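PDB 6M9U: oxidoreductase, short chain dehydrogenase/reductase family protein from Bifidobacterium adolescentis L2-32, which acts as an NADH-dependent 20beta-hydroxysteroid dehydrogenase of the short-chain dehydrogenase/reductase family, reducing the C20 ketone of steroids. Local coordinates for residues C89-T94 against Y146-I151; F34-A39 against A114-G119; D56-D61 against I85-D90. All coordinates share one frame; numbering follows the deposited sequence.

How the contacts relate
From the N terminus, the first strand and the turn after it, 34-39, pair with strand residues 114-119, and the loop that contact 2 thereby closes holds the whole of contact 3, in which the second strand, 56-61, meets the third at 85-90. Contact 1 starts on Cys89 and Asp90, where contact 3 ends, and reaches past the fourth strand to 146-151 on the helix that follows it, so contacts 1 and 2 cross along the chain. Contacts 2 and 3 join neighbouring strands of one parallel sheet, with Val35 O probably bonded to Val60 N between them. Contacts 1 and 2 meet where Leu116 packs on Thr148.

Contact 1: residues C89-T94 against Y146-I151; sequences CDVTDT and YRTGRI. With EDO (1,2-ethanediol), chain J; EDO (1,2-ethanediol), chain G; EDO (1,2-ethanediol), chain K.
Val91 O receives the single hydrogen bond that joins these two segments, from Arg147 NH1 at 2.8 Å. The bond is well formed: the N-H...O angle is 158°, the donor sits in the carbonyl plane on a lone pair, and the oxygen in turn lies at the edge of the guanidinium, close to its plane. Arg147 reaches it by leaving the helix with CG between the backbone N and the carbonyl carbon (chi1 59°) and folding again at chi3 (72°), which sets NH1 against Val91 O and leaves a face of the guanidinium beside Thr94. Over that face comes the Thr94 methyl, its CG2 3.5 Å from Arg147 NE. Further along, the branched ends of Val91 and Thr148 meet at about a right angle, and the methyl pair Val91 CG1 and Thr148 CG2 is tight at 3.3 Å. The loop segment follows the third strand of the Rossmann fold and carries Asp90 and Val91, both of which bind NAD(+) in this protein, while 146-151 belongs to the long helix 131-159. A type I turn from Asp90 to Asp93 shapes the loop, with Asp93 N bonded to Asp90 O at 3.1 Å. Asp90 OD1 also accepts a bond from Thr92 OG1, on the syn side but tilted out of the carboxylate plane. Asp93 then N-caps helix 94-108 through weak bonds. Thr148 OG1 is hydrogen-bonded to Thr145 O in its own helix and, in this cofactor-free chain, also to O1 of a 1,2-ethanediol (chain K).

Contact 2: residues F34-A39 against A114-G119; sequences FVTGAA and AFLNAG. With EDO (1,2-ethanediol), chain K; EDO (1,2-ethanediol), chain J.
Phe34 and Ala114 pair across two neighbouring parallel strands, their side chains on the same face of the sheet as Leu116 CD1. With CG held between the backbone N and the carbonyl carbon (chi1 69°), the Phe34 ring swings across to the other strand and presents a face to Ala114 CB, a CH-pi contact 4.0 Å from the centroid and offset toward the rim. Leu116 CD1 adds to the same patch, 3.9 Å from Phe34 CE1, beneath helix 131-159. On the other face, Val35 CG1 lies 3.8 Å from Phe115 CD2, and helix 41-52 covers both residues; Asn117 CB sits over one face of the Phe115 ring, offset toward its rim. Phe115 N donates to Phe34 O and Thr36 N to Phe115 O, the latter nearly straight on. There the regular pairing stops: Asn117 N turns to Thr36 OG1 at 2.8 Å instead of to a main-chain oxygen, with an N-H...O angle of 171°. A chi1 of 67° sets that hydroxyl on the side facing Asn117, and Thr36 O is left beside Asn117 CB at 3.2 Å. A valine here, with a methyl in place of the hydroxyl, would probably leave the backbone N-H of Asn117 without its acceptor and break this link. Gly37 follows with positive phi, and a side chain on it would run into Asn117 O. Asn117 ND2 is bonded to Thr168 OG1, while a water lies 2.7 Å from both Asn117 OD1 and Gly37 O. Thr36-Gly37 opens the glycine-rich TGxxxGxG motif, and Asn117-Gly119, of which Asn117 and Gly119 bind NAD(+), is the family's NAG motif; the amide-to-hydroxyl bond thus ties the turn after the first strand to the end part of the fourth.

Contact 3: residues D56-D61 against I85-D90; sequences DVALVD and IALTCD. With EDO (1,2-ethanediol), chain J.
This is a pairing of parallel strands at one border of the central sheet, where strand 84-88, outermost within the chain, lies against strand 56-61. The two run in the same direction but twist by 30°. Ile85 N donates to Val57 O at 3.0 Å, Leu59 N to Ile85 O at 2.7 Å, and Leu87 N to Leu59 O at 3.0 Å. Leu87 O is met by the CA-H of Val60, with Val60 CA to Leu87 O 3.2 Å and the angle at the hydrogen 165°. A further backbone bond runs from Cys89 N to Asp61 O, 2.9 Å.

Ala58 CB is received between Ile85 CG1, at 3.7 Å, and Leu87 CD1, at 4.0 Å; Ile85 offers CG1 because its first torsion (69°) sets that branch between the backbone N and the carbonyl carbon. Helix 94-108 packs on this face. Further along, Val60 CG1 lies 4.1 Å from Cys89 CB, an apolar contact close to the bond at Cys89 N. Leu59 and Ala86 point to the other face, toward helix 66-80, which links the two strands. The carboxylate of Asp61 turns from the neighbouring strand to the loop after the first strand, where OD2 accepts a hydrogen bond from the backbone N of Ala39. An acidic residue at the end of the second strand is a hallmark of NAD-dependent Rossmann folds, and Asp61 does bind NAD(+) here, as does Asp90 just beyond the third strand of this beta-alpha-beta unit.

Contact 1: residues C89-T94 against Y146-I151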
ATOM      1  N   CYS A  89      28.443  -2.081   6.655  1.00 55.35           N
ATOM      2  CA  CYS A  89      28.469  -0.967   7.591  1.00 57.65           C
ATOM      3  C   CYS A  89      27.969  -1.462   8.935  1.00 59.60           C
ATOM      4  O   CYS A  89      26.921  -2.110   9.011  1.00 53.72           O
ATOM      5  CB  CYS A  89      27.602   0.194   7.127  1.00 58.03           C
ATOM      6  SG  CYS A  89      27.759   1.661   8.200  1.00 59.74           S
ATOM      7  N   ASP A  90      28.711  -1.183   9.995  1.00 63.76           N
ATOM      8  CA  ASP A  90      28.190  -1.322  11.353  1.00 60.72           C
ATOM      9  C   ASP A  90      27.575   0.033  11.722  1.00 58.35           C
ATOM     10  O   ASP A  90      28.296   1.004  11.982  1.00 57.63           O
ATOM     11  CB  ASP A  90      29.290  -1.747  12.308  1.00 66.46           C
ATOM     12  CG  ASP A  90      28.801  -1.834  13.720  1.00 73.19           C
ATOM     13  OD1 ASP A  90      27.567  -1.975  13.900  1.00 70.71           O
ATOM     14  OD2 ASP A  90      29.643  -1.730  14.639  1.00 79.87           O
ATOM     15  N   VAL A  91      26.235   0.108  11.700  1.00 52.16           N
ATOM     16  CA  VAL A  91      25.530   1.386  11.772  1.00 59.82           C
ATOM     17  C   VAL A  91      25.418   1.928  13.187  1.00 50.48           C
ATOM     18  O   VAL A  91      24.855   3.006  13.372  1.00 48.52           O
ATOM     19  CB  VAL A  91      24.113   1.276  11.158  1.00 50.59           C
ATOM     20  CG1 VAL A  91      24.197   0.931   9.677  1.00 58.17           C
ATOM     21  CG2 VAL A  91      23.250   0.261  11.919  1.00 47.54           C
ATOM     22  N   THR A  92      25.906   1.199  14.192  1.00 49.35           N
ATOM     23  CA  THR A  92      26.099   1.693  15.547  1.00 55.29           C
ATOM     24  C   THR A  92      27.404   2.454  15.710  1.00 59.85           C
ATOM     25  O   THR A  92      27.661   2.969  16.794  1.00 64.46           O
ATOM     26  CB  THR A  92      26.080   0.530  16.540  1.00 58.60           C
ATOM     27  OG1 THR A  92      27.288  -0.229  16.418  1.00 50.41           O
ATOM     28  CG2 THR A  92      24.891  -0.357  16.280  1.00 52.60           C
ATOM     29  N   ASP A  93      28.212   2.526  14.665  1.00 60.52           N
ATOM     30  CA  ASP A  93      29.478   3.250  14.649  1.00 52.08           C
ATOM     31  C   ASP A  93      29.288   4.458  13.743  1.00 61.67           C
ATOM     32  O   ASP A  93      29.144   4.306  12.525  1.00 58.75           O
ATOM     33  CB  ASP A  93      30.582   2.319  14.171  1.00 53.99           C
ATOM     34  CG  ASP A  93      31.943   2.967  14.152  1.00 67.92           C
ATOM     35  OD1 ASP A  93      32.016   4.194  13.930  1.00 65.54           O
ATOM     36  OD2 ASP A  93      32.947   2.222  14.328  1.00 75.69           O
ATOM     37  N   THR A  94      29.282   5.656  14.339  1.00 58.35           N
ATOM     38  CA  THR A  94      29.009   6.876  13.583  1.00 62.58           C
ATOM     39  C   THR A  94      30.099   7.152  12.553  1.00 53.41           C
ATOM     40  O   THR A  94      29.860   7.863  11.575  1.00 57.07           O
ATOM     41  CB  THR A  94      28.886   8.083  14.536  1.00 62.60           C
ATOM     42  OG1 THR A  94      30.162   8.280  15.186  1.00 64.81           O
ATOM     43  CG2 THR A  94      27.798   7.858  15.574  1.00 60.45           C
ATOM     44  N   TYR A 146      17.993   5.239  13.332  1.00 45.00           N
ATOM     45  CA  TYR A 146      17.777   6.676  13.172  1.00 46.48           C
ATOM     46  C   TYR A 146      18.890   7.294  12.330  1.00 33.78           C
ATOM     47  O   TYR A 146      18.608   8.097  11.442  1.00 42.49           O
ATOM     48  CB  TYR A 146      17.650   7.394  14.525  1.00 50.65           C
ATOM     49  CG  TYR A 146      16.526   6.903  15.425  1.00 46.32           C
ATOM     50  CD1 TYR A 146      15.396   6.258  14.926  1.00 52.49           C
ATOM     51  CD2 TYR A 146      16.610   7.077  16.794  1.00 51.93           C
ATOM     52  CE1 TYR A 146      14.386   5.814  15.789  1.00 51.05           C
ATOM     53  CE2 TYR A 146      15.611   6.652  17.639  1.00 48.87           C
ATOM     54  CZ  TYR A 146      14.508   6.026  17.150  1.00 54.43           C
ATOM     55  OH  TYR A 146      13.557   5.598  18.043  1.00 50.53           O
ATOM     56  N   ARG A 147      20.168   6.927  12.560  1.00 39.53           N
ATOM     57  CA  ARG A 147      21.201   7.671  11.824  1.00 43.93           C
ATOM     58  C   ARG A 147      21.349   7.241  10.360  1.00 43.59           C
ATOM     59  O   ARG A 147      21.718   8.074   9.507  1.00 43.42           O
ATOM     60  CB  ARG A 147      22.555   7.587  12.520  1.00 41.65           C
ATOM     61  CG  ARG A 147      23.156   6.246  12.738  1.00 49.96           C
ATOM     62  CD  ARG A 147      24.582   6.381  13.417  1.00 53.34           C
ATOM     63  NE  ARG A 147      24.510   6.795  14.823  1.00 46.43           N
ATOM     64  CZ  ARG A 147      24.457   5.945  15.855  1.00 43.82           C
ATOM     65  NH1 ARG A 147      24.467   4.633  15.666  1.00 41.37           N
ATOM     66  NH2 ARG A 147      24.397   6.411  17.102  1.00 58.91           N
ATOM     67  N   THR A 148      21.015   5.989  10.015  1.00 43.64           N
ATOM     68  CA  THR A 148      20.971   5.626   8.588  1.00 46.54           C
ATOM     69  C   THR A 148      19.776   6.288   7.909  1.00 47.44           C
ATOM     70  O   THR A 148      19.900   6.826   6.796  1.00 42.55           O
ATOM     71  CB  THR A 148      20.949   4.111   8.404  1.00 46.92           C
ATOM     72  OG1 THR A 148      19.730   3.567   8.909  1.00 56.03           O
ATOM     73  CG2 THR A 148      22.100   3.486   9.163  1.00 39.38           C
ATOM     74  N   GLY A 149      18.635   6.343   8.596  1.00 38.10           N
ATOM     75  CA  GLY A 149      17.567   7.197   8.106  1.00 35.76           C
ATOM     76  C   GLY A 149      18.041   8.619   7.873  1.00 43.47           C
ATOM     77  O   GLY A 149      17.658   9.267   6.887  1.00 40.55           O
ATOM     78  N   ARG A 150      18.895   9.112   8.774  1.00 43.33           N
ATOM     79  CA  ARG A 150      19.316  10.505   8.742  1.00 48.59           C
ATOM     80  C   ARG A 150      20.184  10.804   7.529  1.00 40.10           C
ATOM     81  O   ARG A 150      19.977  11.802   6.834  1.00 44.72           O
ATOM     82  CB  ARG A 150      20.090  10.865  10.020  1.00 51.41           C
ATOM     83  CG  ARG A 150      20.217  12.390  10.236  1.00 60.33           C
ATOM     84  CD  ARG A 150      21.083  12.727  11.454  1.00 54.01           C
ATOM     85  NE  ARG A 150      22.487  12.423  11.186  1.00 51.33           N
ATOM     86  CZ  ARG A 150      23.251  11.621  11.927  1.00 60.14           C
ATOM     87  NH1 ARG A 150      22.769  11.057  13.029  1.00 54.16           N
ATOM     88  NH2 ARG A 150      24.510  11.396  11.564  1.00 59.60           N
ATOM     89  N   ILE A 151      21.194   9.966   7.275  1.00 41.66           N
ATOM     90  CA  ILE A 151      22.050  10.235   6.113  1.00 46.81           C
ATOM     91  C   ILE A 151      21.233  10.176   4.843  1.00 45.90           C
ATOM     92  O   ILE A 151      21.488  10.930   3.890  1.00 46.89           O
ATOM     93  CB  ILE A 151      23.255   9.295   6.062  1.00 51.60           C
ATOM     94  CG1 ILE A 151      22.801   7.854   5.889  1.00 54.44           C
ATOM     95  CG2 ILE A 151      24.081   9.495   7.319  1.00 48.53           C
ATOM     96  CD1 ILE A 151      23.899   6.947   5.474  1.00 41.89           C
TER
HETATM   97  C1  EDO J 308      22.201  -3.578   9.874  1.00 68.66           C
HETATM   98  O1  EDO J 308      21.354  -3.360   8.792  1.00 63.05           O
HETATM   99  C2  EDO J 308      23.481  -2.835   9.532  1.00 68.49           C
HETATM  100  O2  EDO J 308      24.493  -3.117  10.515  1.00 60.27           O
HETATM  101  C1  EDO G 305      16.206   5.946  20.816  1.00 56.66           C
HETATM  102  O1  EDO G 305      17.308   5.329  21.456  1.00 56.18           O
HETATM  103  C2  EDO G 305      14.911   5.846  21.620  1.00 67.95           C
HETATM  104  O2  EDO G 305      13.782   6.340  20.842  1.00 59.68           O
HETATM  105  C1  EDO K 309      19.771  -0.011  10.159  1.00 62.93           C
HETATM  106  O1  EDO K 309      18.698   0.796   9.784  1.00 52.05           O
HETATM  107  C2  EDO K 309      19.250  -1.332  10.716  1.00 77.83           C
HETATM  108  O2  EDO K 309      18.781  -1.120  12.052  1.00 72.25           O

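Contact 2: residues F34-A39 against A114-G119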
ATOM      1  N   PHE A  34      18.804   2.697  -0.994  1.00 34.05           N
ATOM      2  CA  PHE A  34      19.483   1.621  -0.274  1.00 35.10           C
ATOM      3  C   PHE A  34      18.524   0.970   0.686  1.00 36.70           C
ATOM      4  O   PHE A  34      17.431   1.496   0.954  1.00 39.91           O
ATOM      5  CB  PHE A  34      20.764   2.115   0.442  1.00 41.88           C
ATOM      6  CG  PHE A  34      20.543   3.041   1.627  1.00 46.23           C
ATOM      7  CD1 PHE A  34      20.426   2.527   2.911  1.00 40.32           C
ATOM      8  CD2 PHE A  34      20.523   4.411   1.471  1.00 41.09           C
ATOM      9  CE1 PHE A  34      20.249   3.352   4.007  1.00 48.97           C
ATOM     10  CE2 PHE A  34      20.359   5.250   2.576  1.00 44.50           C
ATOM     11  CZ  PHE A  34      20.218   4.714   3.832  1.00 38.93           C
ATOM     12  N   VAL A  35      18.950  -0.209   1.166  1.00 37.90           N
ATOM     13  CA  VAL A  35      18.167  -1.077   2.031  1.00 30.91           C
ATOM     14  C   VAL A  35      19.086  -1.603   3.099  1.00 39.32           C
ATOM     15  O   VAL A  35      20.103  -2.196   2.771  1.00 40.47           O
ATOM     16  CB  VAL A  35      17.557  -2.267   1.244  1.00 36.45           C
ATOM     17  CG1 VAL A  35      16.863  -3.255   2.227  1.00 33.55           C
ATOM     18  CG2 VAL A  35      16.627  -1.767   0.153  1.00 39.62           C
ATOM     19  N   THR A  36      18.727  -1.448   4.360  1.00 36.91           N
ATOM     20  CA  THR A  36      19.524  -1.984   5.460  1.00 36.96           C
ATOM     21  C   THR A  36      18.940  -3.318   5.875  1.00 39.72           C
ATOM     22  O   THR A  36      17.858  -3.706   5.454  1.00 46.26           O
ATOM     23  CB  THR A  36      19.588  -0.996   6.636  1.00 36.58           C
ATOM     24  OG1 THR A  36      18.292  -0.848   7.231  1.00 47.66           O
ATOM     25  CG2 THR A  36      20.032   0.387   6.110  1.00 38.10           C
ATOM     26  N   GLY A  37      19.691  -4.047   6.695  1.00 34.86           N
ATOM     27  CA  GLY A  37      19.321  -5.439   6.967  1.00 41.21           C
ATOM     28  C   GLY A  37      19.208  -6.267   5.727  1.00 43.69           C
ATOM     29  O   GLY A  37      18.396  -7.219   5.697  1.00 43.14           O
ATOM     30  N   ALA A  38      20.005  -5.954   4.686  1.00 40.23           N
ATOM     31  CA  ALA A  38      19.741  -6.433   3.324  1.00 40.77           C
ATOM     32  C   ALA A  38      20.156  -7.866   3.094  1.00 43.21           C
ATOM     33  O   ALA A  38      19.858  -8.411   2.032  1.00 46.19           O
ATOM     34  CB  ALA A  38      20.450  -5.556   2.276  1.00 40.53           C
ATOM     35  N   ALA A  39      20.835  -8.493   4.034  1.00 40.04           N
ATOM     36  CA  ALA A  39      21.085  -9.924   3.912  1.00 40.68           C
ATOM     37  C   ALA A  39      19.920 -10.750   4.454  1.00 40.46           C
ATOM     38  O   ALA A  39      19.794 -11.941   4.115  1.00 42.29           O
ATOM     39  CB  ALA A  39      22.366 -10.300   4.651  1.00 48.83           C
ATOM     40  N   ALA A 114      14.953   5.093   0.986  1.00 37.31           N
ATOM     41  CA  ALA A 114      15.695   4.197   1.853  1.00 33.88           C
ATOM     42  C   ALA A 114      14.689   3.346   2.605  1.00 36.23           C
ATOM     43  O   ALA A 114      13.635   3.838   3.007  1.00 42.31           O
ATOM     44  CB  ALA A 114      16.592   4.972   2.821  1.00 42.33           C
ATOM     45  N   PHE A 115      15.042   2.076   2.807  1.00 36.64           N
ATOM     46  CA  PHE A 115      14.219   1.115   3.535  1.00 38.82           C
ATOM     47  C   PHE A 115      15.088   0.772   4.741  1.00 39.61           C
ATOM     48  O   PHE A 115      16.033  -0.017   4.620  1.00 38.53           O
ATOM     49  CB  PHE A 115      13.845  -0.112   2.680  1.00 41.09           C
ATOM     50  CG  PHE A 115      13.078  -1.180   3.439  1.00 32.95           C
ATOM     51  CD1 PHE A 115      12.217  -0.852   4.443  1.00 36.86           C
ATOM     52  CD2 PHE A 115      13.230  -2.506   3.152  1.00 40.17           C
ATOM     53  CE1 PHE A 115      11.534  -1.831   5.143  1.00 43.11           C
ATOM     54  CE2 PHE A 115      12.551  -3.494   3.859  1.00 39.61           C
ATOM     55  CZ  PHE A 115      11.707  -3.159   4.833  1.00 42.35           C
ATOM     56  N   LEU A 116      14.776   1.393   5.878  1.00 38.55           N
ATOM     57  CA  LEU A 116      15.526   1.247   7.112  1.00 37.74           C
ATOM     58  C   LEU A 116      14.888   0.109   7.884  1.00 38.65           C
ATOM     59  O   LEU A 116      13.824   0.266   8.484  1.00 49.16           O
ATOM     60  CB  LEU A 116      15.508   2.524   7.948  1.00 39.62           C
ATOM     61  CG  LEU A 116      16.030   3.823   7.337  1.00 38.27           C
ATOM     62  CD1 LEU A 116      17.280   3.563   6.552  1.00 40.02           C
ATOM     63  CD2 LEU A 116      14.944   4.539   6.501  1.00 39.92           C
ATOM     64  N   ASN A 117      15.571  -1.019   7.926  1.00 40.96           N
ATOM     65  CA  ASN A 117      14.940  -2.310   8.197  1.00 53.47           C
ATOM     66  C   ASN A 117      15.632  -2.876   9.418  1.00 56.14           C
ATOM     67  O   ASN A 117      16.541  -3.685   9.301  1.00 74.41           O
ATOM     68  CB  ASN A 117      14.994  -3.260   6.797  1.00 47.09           C
ATOM     69  CG  ASN A 117      14.571  -4.653   7.042  1.00 55.40           C
ATOM     70  OD1 ASN A 117      15.255  -5.621   6.648  1.00 69.06           O
ATOM     71  ND2 ASN A 117      13.466  -4.800   7.746  1.00 54.04           N
ATOM     72  N   ALA A 118      15.167  -2.429  10.597  1.00 58.34           N
ATOM     73  CA  ALA A 118      15.731  -2.747  11.902  1.00 58.87           C
ATOM     74  C   ALA A 118      15.365  -4.138  12.415  1.00 71.59           C
ATOM     75  O   ALA A 118      14.201  -4.547  12.354  1.00 67.07           O
ATOM     76  CB  ALA A 118      15.224  -1.708  12.921  1.00 65.46           C
ATOM     77  N   GLY A 119      16.351  -4.833  12.984  1.00 70.42           N
ATOM     78  CA  GLY A 119      16.140  -6.169  13.523  1.00 75.83           C
ATOM     79  C   GLY A 119      16.069  -6.211  15.047  1.00 75.45           C
ATOM     80  O   GLY A 119      16.769  -5.477  15.725  1.00 86.50           O
TER
HETATM   81  C1  EDO K 309      19.771  -0.011  10.159  1.00 62.93           C
HETATM   82  O1  EDO K 309      18.698   0.796   9.784  1.00 52.05           O
HETATM   83  C2  EDO K 309      19.250  -1.332  10.716  1.00 77.83           C
HETATM   84  O2  EDO K 309      18.781  -1.120  12.052  1.00 72.25           O
HETATM   85  C1  EDO J 308      22.201  -3.578   9.874  1.00 68.66           C
HETATM   86  O1  EDO J 308      21.354  -3.360   8.792  1.00 63.05           O
HETATM   87  C2  EDO J 308      23.481  -2.835   9.532  1.00 68.49           C
HETATM   88  O2  EDO J 308      24.493  -3.117  10.515  1.00 60.27           O
HETATM   89  O   HOH W   1      15.998  -8.224   6.477  1.00 45.30           O

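Contact 3: residues D56-D61 against I85-D90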
ATOM      1  N   ASP A  56      18.370   1.437  -9.090  1.00 39.48           N
ATOM      2  CA  ASP A  56      19.675   1.121  -8.489  1.00 45.55           C
ATOM      3  C   ASP A  56      19.574   1.094  -6.961  1.00 41.28           C
ATOM      4  O   ASP A  56      18.972   1.977  -6.356  1.00 44.26           O
ATOM      5  CB  ASP A  56      20.730   2.173  -8.853  1.00 46.08           C
ATOM      6  CG  ASP A  56      21.036   2.214 -10.345  1.00 55.92           C
ATOM      7  OD1 ASP A  56      20.704   1.233 -11.061  1.00 55.39           O
ATOM      8  OD2 ASP A  56      21.623   3.237 -10.793  1.00 50.57           O
ATOM      9  N   VAL A  57      20.215   0.107  -6.349  1.00 38.28           N
ATOM     10  CA  VAL A  57      20.023  -0.220  -4.947  1.00 38.85           C
ATOM     11  C   VAL A  57      21.358  -0.607  -4.310  1.00 49.66           C
ATOM     12  O   VAL A  57      22.060  -1.486  -4.813  1.00 41.41           O
ATOM     13  CB  VAL A  57      19.029  -1.381  -4.758  1.00 38.39           C
ATOM     14  CG1 VAL A  57      18.680  -1.529  -3.271  1.00 37.87           C
ATOM     15  CG2 VAL A  57      17.784  -1.197  -5.585  1.00 39.29           C
ATOM     16  N   ALA A  58      21.677  -0.012  -3.166  1.00 36.77           N
ATOM     17  CA  ALA A  58      22.778  -0.494  -2.333  1.00 43.72           C
ATOM     18  C   ALA A  58      22.227  -1.406  -1.242  1.00 39.46           C
ATOM     19  O   ALA A  58      21.251  -1.063  -0.572  1.00 41.79           O
ATOM     20  CB  ALA A  58      23.532   0.689  -1.731  1.00 40.84           C
ATOM     21  N   LEU A  59      22.808  -2.594  -1.109  1.00 39.56           N
ATOM     22  CA  LEU A  59      22.460  -3.526  -0.037  1.00 45.38           C
ATOM     23  C   LEU A  59      23.401  -3.313   1.153  1.00 47.48           C
ATOM     24  O   LEU A  59      24.580  -3.625   1.073  1.00 44.45           O
ATOM     25  CB  LEU A  59      22.551  -4.972  -0.543  1.00 42.77           C
ATOM     26  CG  LEU A  59      22.044  -5.306  -1.939  1.00 51.01           C
ATOM     27  CD1 LEU A  59      22.303  -6.753  -2.317  1.00 44.13           C
ATOM     28  CD2 LEU A  59      20.563  -5.022  -2.038  1.00 41.41           C
ATOM     29  N   VAL A  60      22.868  -2.834   2.272  1.00 43.60           N
ATOM     30  CA  VAL A  60      23.646  -2.494   3.463  1.00 39.28           C
ATOM     31  C   VAL A  60      23.345  -3.525   4.545  1.00 42.87           C
ATOM     32  O   VAL A  60      22.177  -3.836   4.806  1.00 40.91           O
ATOM     33  CB  VAL A  60      23.332  -1.061   3.946  1.00 39.20           C
ATOM     34  CG1 VAL A  60      24.112  -0.717   5.198  1.00 43.50           C
ATOM     35  CG2 VAL A  60      23.636  -0.057   2.810  1.00 39.74           C
ATOM     36  N   ASP A  61      24.400  -4.077   5.151  1.00 40.70           N
ATOM     37  CA  ASP A  61      24.253  -4.947   6.321  1.00 39.29           C
ATOM     38  C   ASP A  61      25.617  -5.007   7.014  1.00 41.77           C
ATOM     39  O   ASP A  61      26.562  -4.320   6.616  1.00 43.42           O
ATOM     40  CB  ASP A  61      23.691  -6.300   5.896  1.00 42.67           C
ATOM     41  CG  ASP A  61      22.922  -7.001   7.010  1.00 55.51           C
ATOM     42  OD1 ASP A  61      23.301  -6.851   8.182  1.00 58.62           O
ATOM     43  OD2 ASP A  61      21.928  -7.724   6.704  1.00 48.38           O
ATOM     44  N   ILE A  85      24.590  -2.852  -5.608  1.00 49.53           N
ATOM     45  CA  ILE A  85      25.894  -2.992  -4.961  1.00 44.42           C
ATOM     46  C   ILE A  85      25.729  -3.383  -3.503  1.00 39.44           C
ATOM     47  O   ILE A  85      24.673  -3.210  -2.903  1.00 45.80           O
ATOM     48  CB  ILE A  85      26.698  -1.688  -5.051  1.00 42.25           C
ATOM     49  CG1 ILE A  85      26.026  -0.616  -4.170  1.00 53.74           C
ATOM     50  CG2 ILE A  85      26.747  -1.226  -6.510  1.00 50.48           C
ATOM     51  CD1 ILE A  85      26.641   0.798  -4.301  1.00 55.14           C
ATOM     52  N   ALA A  86      26.790  -3.941  -2.940  1.00 42.43           N
ATOM     53  CA  ALA A  86      26.849  -4.308  -1.528  1.00 40.80           C
ATOM     54  C   ALA A  86      27.785  -3.341  -0.792  1.00 53.47           C
ATOM     55  O   ALA A  86      28.899  -3.080  -1.247  1.00 48.07           O
ATOM     56  CB  ALA A  86      27.300  -5.756  -1.359  1.00 39.27           C
ATOM     57  N   LEU A  87      27.299  -2.769   0.312  1.00 51.89           N
ATOM     58  CA  LEU A  87      28.063  -1.855   1.166  1.00 45.85           C
ATOM     59  C   LEU A  87      27.886  -2.327   2.603  1.00 43.77           C
ATOM     60  O   LEU A  87      26.798  -2.204   3.166  1.00 52.55           O
ATOM     61  CB  LEU A  87      27.585  -0.418   1.027  1.00 42.49           C
ATOM     62  CG  LEU A  87      27.800   0.277  -0.304  1.00 46.82           C
ATOM     63  CD1 LEU A  87      27.168   1.662  -0.384  1.00 50.55           C
ATOM     64  CD2 LEU A  87      29.272   0.359  -0.579  1.00 67.15           C
ATOM     65  N   THR A  88      28.921  -2.911   3.185  1.00 54.04           N
ATOM     66  CA  THR A  88      28.834  -3.248   4.591  1.00 57.04           C
ATOM     67  C   THR A  88      28.980  -1.991   5.443  1.00 54.42           C
ATOM     68  O   THR A  88      29.548  -0.969   5.037  1.00 50.80           O
ATOM     69  CB  THR A  88      29.910  -4.253   4.978  1.00 63.12           C
ATOM     70  OG1 THR A  88      31.190  -3.700   4.654  1.00 54.62           O
ATOM     71  CG2 THR A  88      29.679  -5.575   4.252  1.00 60.86           C
ATOM     72  N   CYS A  89      28.443  -2.081   6.655  1.00 55.35           N
ATOM     73  CA  CYS A  89      28.469  -0.967   7.591  1.00 57.65           C
ATOM     74  C   CYS A  89      27.969  -1.462   8.935  1.00 59.60           C
ATOM     75  O   CYS A  89      26.921  -2.110   9.011  1.00 53.72           O
ATOM     76  CB  CYS A  89      27.602   0.194   7.127  1.00 58.03           C
ATOM     77  SG  CYS A  89      27.759   1.661   8.200  1.00 59.74           S
ATOM     78  N   ASP A  90      28.711  -1.183   9.995  1.00 63.76           N
ATOM     79  CA  ASP A  90      28.190  -1.322  11.353  1.00 60.72           C
ATOM     80  C   ASP A  90      27.575   0.033  11.722  1.00 58.35           C
ATOM     81  O   ASP A  90      28.296   1.004  11.982  1.00 57.63           O
ATOM     82  CB  ASP A  90      29.290  -1.747  12.308  1.00 66.46           C
ATOM     83  CG  ASP A  90      28.801  -1.834  13.720  1.00 73.19           C
ATOM     84  OD1 ASP A  90      27.567  -1.975  13.900  1.00 70.71           O
ATOM     85  OD2 ASP A  90      29.643  -1.730  14.639  1.00 79.87           O
TER
HETATM   86  C1  EDO J 308      22.201  -3.578   9.874  1.00 68.66           C
HETATM   87  O1  EDO J 308      21.354  -3.360   8.792  1.00 63.05           O
HETATM   88  C2  EDO J 308      23.481  -2.835   9.532  1.00 68.49           C
HETATM   89  O2  EDO J 308      24.493  -3.117  10.515  1.00 60.27           O